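Local coordinates for extracellular solute-binding protein, family 3 (Methylophaga aminisulfidivorans MP, PDB 5SV6) that has no established function but adopts a periplasmic binding protein-like architecture and is probably linked to bacterial methanol dehydrogenase, at residues A51-M56 with W86-A91; L94-L99 with D114-T119. One frame throughout, in Å; residues are numbered along the deposited sequence.

Contact 1 (A51-M56 with W86-A91)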
loop_
_atom_site.group_PDB
_atom_site.type_symbol
_atom_site.label_atom_id
_atom_site.label_comp_id
_atom_site.label_asym_id
_atom_site.label_seq_id
_atom_site.Cartn_x
_atom_site.Cartn_y
_atom_site.Cartn_z
ATOM N N ALA A 51 -2.391 15.048 0.190
ATOM C CA ALA A 51 -2.912 13.865 0.893
ATOM C C ALA A 51 -4.369 13.583 0.602
ATOM O O ALA A 51 -5.154 14.495 0.322
ATOM C CB ALA A 51 -2.689 13.974 2.419
ATOM N N ALA A 52 -4.726 12.305 0.685
ATOM C CA ALA A 52 -6.079 11.868 0.383
ATOM C C ALA A 52 -6.972 12.064 1.600
ATOM O O ALA A 52 -6.602 11.730 2.721
ATOM C CB ALA A 52 -6.078 10.401 -0.049
ATOM N N SER A 53 -8.163 12.602 1.383
ATOM C CA SER A 53 -9.047 12.859 2.512
ATOM C C SER A 53 -9.789 11.598 2.994
ATOM O O SER A 53 -10.432 11.620 4.033
ATOM C CB SER A 53 -10.016 13.993 2.182
ATOM O OG SER A 53 -10.915 13.595 1.166
ATOM N N ASP A 54 -9.685 10.499 2.256
ATOM C CA ASP A 54 -10.408 9.278 2.626
ATOM C C ASP A 54 -9.708 8.044 2.080
ATOM O O ASP A 54 -10.222 7.384 1.174
ATOM C CB ASP A 54 -11.853 9.317 2.108
ATOM C CG ASP A 54 -12.733 8.229 2.733
ATOM O OD1 ASP A 54 -12.449 7.811 3.877
ATOM O OD2 ASP A 54 -13.710 7.792 2.083
ATOM N N GLU A 55 -8.522 7.744 2.598
ATOM C CA GLU A 55 -7.818 6.546 2.139
ATOM C C GLU A 55 -7.056 5.874 3.282
ATOM O O GLU A 55 -5.834 5.788 3.268
ATOM C CB GLU A 55 -6.894 6.845 0.949
ATOM C CG GLU A 55 -6.195 5.596 0.405
ATOM C CD GLU A 55 -6.269 5.442 -1.095
ATOM O OE1 GLU A 55 -7.099 6.121 -1.742
ATOM O OE2 GLU A 55 -5.485 4.620 -1.623
HETATM N N MSE A 56 -7.798 5.421 4.283
HETATM C CA MSE A 56 -7.210 4.691 5.389
HETATM C C MSE A 56 -6.673 3.372 4.843
HETATM O O MSE A 56 -7.209 2.842 3.863
HETATM C CB MSE A 56 -8.254 4.468 6.492
HETATM C CG MSE A 56 -8.655 5.745 7.198
HETATM SE SE MSE A 56 -7.120 6.605 8.046
HETATM C CE MSE A 56 -7.066 5.643 9.746
ATOM N N TRP A 86 -5.736 18.601 0.613
ATOM C CA TRP A 86 -6.565 17.399 0.575
ATOM C C TRP A 86 -7.156 17.146 -0.797
ATOM O O TRP A 86 -7.616 18.075 -1.466
ATOM C CB TRP A 86 -7.686 17.482 1.637
ATOM C CG TRP A 86 -7.161 17.664 3.039
ATOM C CD1 TRP A 86 -7.154 18.817 3.779
ATOM C CD2 TRP A 86 -6.562 16.656 3.864
ATOM N NE1 TRP A 86 -6.587 18.586 5.012
ATOM C CE2 TRP A 86 -6.215 17.266 5.088
ATOM C CE3 TRP A 86 -6.286 15.296 3.684
ATOM C CZ2 TRP A 86 -5.597 16.564 6.125
ATOM C CZ3 TRP A 86 -5.674 14.599 4.709
ATOM C CH2 TRP A 86 -5.335 15.233 5.919
ATOM N N SER A 87 -7.125 15.884 -1.215
ATOM C CA SER A 87 -7.761 15.452 -2.447
ATOM C C SER A 87 -8.941 14.544 -2.146
ATOM O O SER A 87 -8.892 13.724 -1.226
ATOM C CB SER A 87 -6.770 14.714 -3.348
ATOM O OG SER A 87 -7.460 13.988 -4.358
ATOM N N ASP A 88 -10.001 14.684 -2.936
ATOM C CA ASP A 88 -11.188 13.867 -2.766
ATOM C C ASP A 88 -11.082 12.601 -3.586
ATOM O O ASP A 88 -11.941 11.727 -3.511
ATOM C CB ASP A 88 -12.426 14.657 -3.180
ATOM C CG ASP A 88 -12.559 15.943 -2.417
ATOM O OD1 ASP A 88 -12.796 15.870 -1.194
ATOM O OD2 ASP A 88 -12.415 17.022 -3.033
ATOM N N LYS A 89 -10.032 12.518 -4.390
ATOM C CA LYS A 89 -9.779 11.336 -5.194
ATOM C C LYS A 89 -8.918 10.339 -4.412
ATOM O O LYS A 89 -8.359 10.672 -3.363
ATOM C CB LYS A 89 -9.086 11.713 -6.506
ATOM C CG LYS A 89 -9.839 12.730 -7.372
ATOM C CD LYS A 89 -10.886 12.064 -8.249
ATOM C CE LYS A 89 -10.262 11.281 -9.394
ATOM N NZ LYS A 89 -10.018 12.115 -10.616
ATOM N N ALA A 90 -8.823 9.123 -4.933
ATOM C CA ALA A 90 -7.997 8.084 -4.338
ATOM C C ALA A 90 -6.544 8.548 -4.336
ATOM O O ALA A 90 -6.158 9.346 -5.182
ATOM C CB ALA A 90 -8.139 6.802 -5.133
ATOM N N ALA A 91 -5.746 8.041 -3.399
ATOM C CA ALA A 91 -4.347 8.465 -3.267
ATOM C C ALA A 91 -3.515 8.193 -4.522
ATOM O O ALA A 91 -2.528 8.885 -4.788
ATOM C CB ALA A 91 -3.693 7.816 -2.034
HETATM O O HOH W 1 -9.646 10.487 -0.563
#

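Contact 2 (L94-L99 with D114-T119)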
loop_
_atom_site.group_PDB
_atom_site.type_symbol
_atom_site.label_atom_id
_atom_site.label_comp_id
_atom_site.label_asym_id
_atom_site.label_seq_id
_atom_site.Cartn_x
_atom_site.Cartn_y
_atom_site.Cartn_z
ATOM N N LEU A 94 -2.738 11.336 -6.458
ATOM C CA LEU A 94 -2.080 12.473 -5.818
ATOM C C LEU A 94 -0.941 13.052 -6.657
ATOM O O LEU A 94 -0.734 14.261 -6.696
ATOM C CB LEU A 94 -1.546 12.064 -4.450
ATOM C CG LEU A 94 -2.604 11.856 -3.370
ATOM C CD1 LEU A 94 -1.936 11.376 -2.087
ATOM C CD2 LEU A 94 -3.332 13.161 -3.137
ATOM N N VAL A 95 -0.198 12.172 -7.308
ATOM C CA VAL A 95 0.953 12.590 -8.087
ATOM C C VAL A 95 0.512 13.387 -9.315
ATOM O O VAL A 95 0.989 14.489 -9.553
ATOM C CB VAL A 95 1.802 11.381 -8.515
ATOM C CG1 VAL A 95 2.782 11.773 -9.629
ATOM C CG2 VAL A 95 2.541 10.793 -7.308
ATOM N N THR A 96 -0.419 12.833 -10.082
ATOM C CA THR A 96 -0.782 13.428 -11.364
ATOM C C THR A 96 -1.731 14.613 -11.270
ATOM O O THR A 96 -1.667 15.522 -12.097
ATOM C CB THR A 96 -1.404 12.380 -12.300
ATOM O OG1 THR A 96 -2.505 11.748 -11.637
ATOM C CG2 THR A 96 -0.381 11.328 -12.654
ATOM N N GLU A 97 -2.612 14.616 -10.275
ATOM C CA GLU A 97 -3.615 15.675 -10.190
ATOM C C GLU A 97 -3.265 16.787 -9.203
ATOM O O GLU A 97 -3.845 17.865 -9.242
ATOM C CB GLU A 97 -4.996 15.080 -9.901
ATOM C CG GLU A 97 -5.371 13.966 -10.881
ATOM C CD GLU A 97 -6.864 13.845 -11.102
ATOM O OE1 GLU A 97 -7.486 14.845 -11.519
ATOM O OE2 GLU A 97 -7.418 12.750 -10.865
ATOM N N LYS A 98 -2.311 16.534 -8.316
ATOM C CA LYS A 98 -1.956 17.536 -7.327
ATOM C C LYS A 98 -0.493 17.969 -7.431
ATOM O O LYS A 98 -0.200 19.133 -7.753
ATOM C CB LYS A 98 -2.282 17.026 -5.916
ATOM C CG LYS A 98 -3.769 17.076 -5.562
ATOM C CD LYS A 98 -4.256 18.524 -5.536
ATOM C CE LYS A 98 -5.621 18.676 -4.876
ATOM N NZ LYS A 98 -6.706 18.153 -5.744
ATOM N N LEU A 99 0.417 17.039 -7.150
ATOM C CA LEU A 99 1.855 17.344 -7.141
ATOM C C LEU A 99 2.334 17.905 -8.477
ATOM O O LEU A 99 2.935 18.975 -8.534
ATOM C CB LEU A 99 2.660 16.091 -6.806
ATOM C CG LEU A 99 4.178 16.225 -6.743
ATOM C CD1 LEU A 99 4.592 17.080 -5.558
ATOM C CD2 LEU A 99 4.811 14.862 -6.672
ATOM N N ASP A 114 10.028 5.860 -9.091
ATOM C CA ASP A 114 8.868 6.270 -9.889
ATOM C C ASP A 114 9.354 7.316 -10.899
ATOM O O ASP A 114 9.917 8.335 -10.508
ATOM C CB ASP A 114 7.808 6.879 -8.947
ATOM C CG ASP A 114 6.503 7.260 -9.651
ATOM O OD1 ASP A 114 6.535 7.815 -10.768
ATOM O OD2 ASP A 114 5.426 7.030 -9.049
ATOM N N PRO A 115 9.156 7.052 -12.201
ATOM C CA PRO A 115 9.714 7.881 -13.279
ATOM C C PRO A 115 9.123 9.283 -13.360
ATOM O O PRO A 115 9.720 10.164 -13.982
ATOM C CB PRO A 115 9.353 7.095 -14.550
ATOM C CG PRO A 115 9.117 5.686 -14.065
ATOM C CD PRO A 115 8.479 5.852 -12.725
ATOM N N ARG A 116 7.975 9.483 -12.733
ATOM C CA ARG A 116 7.203 10.704 -12.893
ATOM C C ARG A 116 7.700 11.851 -12.022
ATOM O O ARG A 116 7.316 13.004 -12.224
ATOM C CB ARG A 116 5.734 10.431 -12.577
ATOM C CG ARG A 116 5.079 9.398 -13.513
ATOM C CD ARG A 116 3.700 8.981 -13.005
ATOM N NE ARG A 116 3.763 8.461 -11.642
ATOM C CZ ARG A 116 2.712 8.328 -10.840
ATOM N NH1 ARG A 116 1.511 8.684 -11.261
ATOM N NH2 ARG A 116 2.864 7.852 -9.614
ATOM N N VAL A 117 8.541 11.520 -11.050
ATOM C CA VAL A 117 8.873 12.441 -9.968
ATOM C C VAL A 117 10.308 12.214 -9.526
ATOM O O VAL A 117 10.958 11.271 -9.985
ATOM C CB VAL A 117 7.934 12.201 -8.752
ATOM C CG1 VAL A 117 6.512 12.653 -9.058
ATOM C CG2 VAL A 117 7.945 10.728 -8.342
ATOM N N ALA A 118 10.826 13.080 -8.656
ATOM C CA ALA A 118 12.053 12.736 -7.942
ATOM C C ALA A 118 11.669 12.013 -6.652
ATOM O O ALA A 118 10.691 12.388 -5.991
ATOM C CB ALA A 118 12.891 13.986 -7.642
ATOM N N THR A 119 12.420 10.976 -6.292
ATOM C CA THR A 119 12.099 10.206 -5.097
ATOM C C THR A 119 13.235 10.289 -4.078
ATOM O O THR A 119 14.412 10.301 -4.436
ATOM C CB THR A 119 11.796 8.721 -5.408
ATOM O OG1 THR A 119 12.802 8.207 -6.284
ATOM C CG2 THR A 119 10.435 8.574 -6.073
HETATM O O HOH W 2 -1.068 9.928 -9.648
#

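Contact 1 (A51-M56 with W86-A91)
Glu55 sends its chain away from its own N (chi1 -177°) and bends at chi2, carrying its carboxylate to the backbone of Ala91, while chi1 of 67° sets Ser53 OG between its own N and carbonyl carbon, within 3.1 Å of Ser87 O. Ser87 O accepts twice: Ser53 N arrives in the carbonyl plane at 2.9 Å, and Ser53 OG from above it. Ser87 N in turn donates to Ala51 O. These bonds join the C-terminal ends of the parallel strands 47-52 and 82-87, neighbours in the mixed sheet of this family 3 solute-binding fold. On the sheet face of Ala51 and Trp86, Ala51 CB rests 3.8 Å from Trp86 CZ3, and Ala52 O lies at the indole edge. Ala52 CB, on the other face, meets Ala91 CB at 4.0 Å. Past the paired ends, Ala91 N donates to Glu55 OE1 at 2.9 Å, a nearly straight bond that comes from well above the carboxylate plane. With an alanine here in place of Glu55, Ala91 N would probably lose this acceptor and a gap would open beside the Ala91 methyl. Ser87 OG accepts from Lys89 N in an ST turn, and water 1 donates to Lys89 O.

Contact 2 (L94-L99 with D114-T119)
Helix 94-99 and the turn leading into strand 118-133 approach no closer than 8.1 Å between CA atoms, at Val95 and Arg116, so side chains make the contact. The turn is a type I beta turn from Asp114 to Val117, and it is also an Asx turn, since Asp114 OD1 accepts from Arg116 N through its anti lone pair. In the solute-binding fold it connects strand 106-111 with strand 118-133. Asp114 OD1 uses its syn lone pair for Arg116 NE at 3.0 Å, and Arg116 NH2 meets Asp114 OD2 at 2.7 Å, a side-on salt bridge with the carboxylate almost in the guanidinium plane. Two bonds therefore fix the rotation of the guanidinium, and its chain, bent at chi3 (-56°), turns one flat face to Val95 of the helix. Val95 CG1, placed anti to the backbone N by chi1 of 165°, sits over the centre of that face, 3.7 Å from Arg116 CZ. Deeper in, Val117 CG1 touches both Val95 CG1 and Leu99 CD2, the latter at 3.7 Å; strands 106-111 and 247-257 supply further neighbours, among them Val110 and Ala256. Toward the outer side, Thr96 CG2 comes within 3.5 Å of Arg116 NH1. Water 2 accepts from Arg116 NH1 at 3.3 Å and from Thr96 N at 3.0 Å.

How the contacts relate
Both contacts draw on one sheet, and helix 94-99 follows strand 82-87 in the chain, so contact 2 opens shortly after contact 1 closes. Contact 1 is partly buried and combines backbone hydrogen bonds of paired strands with bonds from the Ser53 and Glu55 side chains; contact 2, the more buried, has no direct hydrogen bond across it and relies on apolar packing plus an arginine face, the charge being answered within its own turn. The two segments bury 400 Å² in contact 1 and 198 Å² in contact 2. They touch directly: Lys89 NZ and Glu97 OE2 form a 2.7 Å salt bridge, while Leu94 CD2 packs 3.8 Å from Ser87 CB, joining the helix to the paired strands.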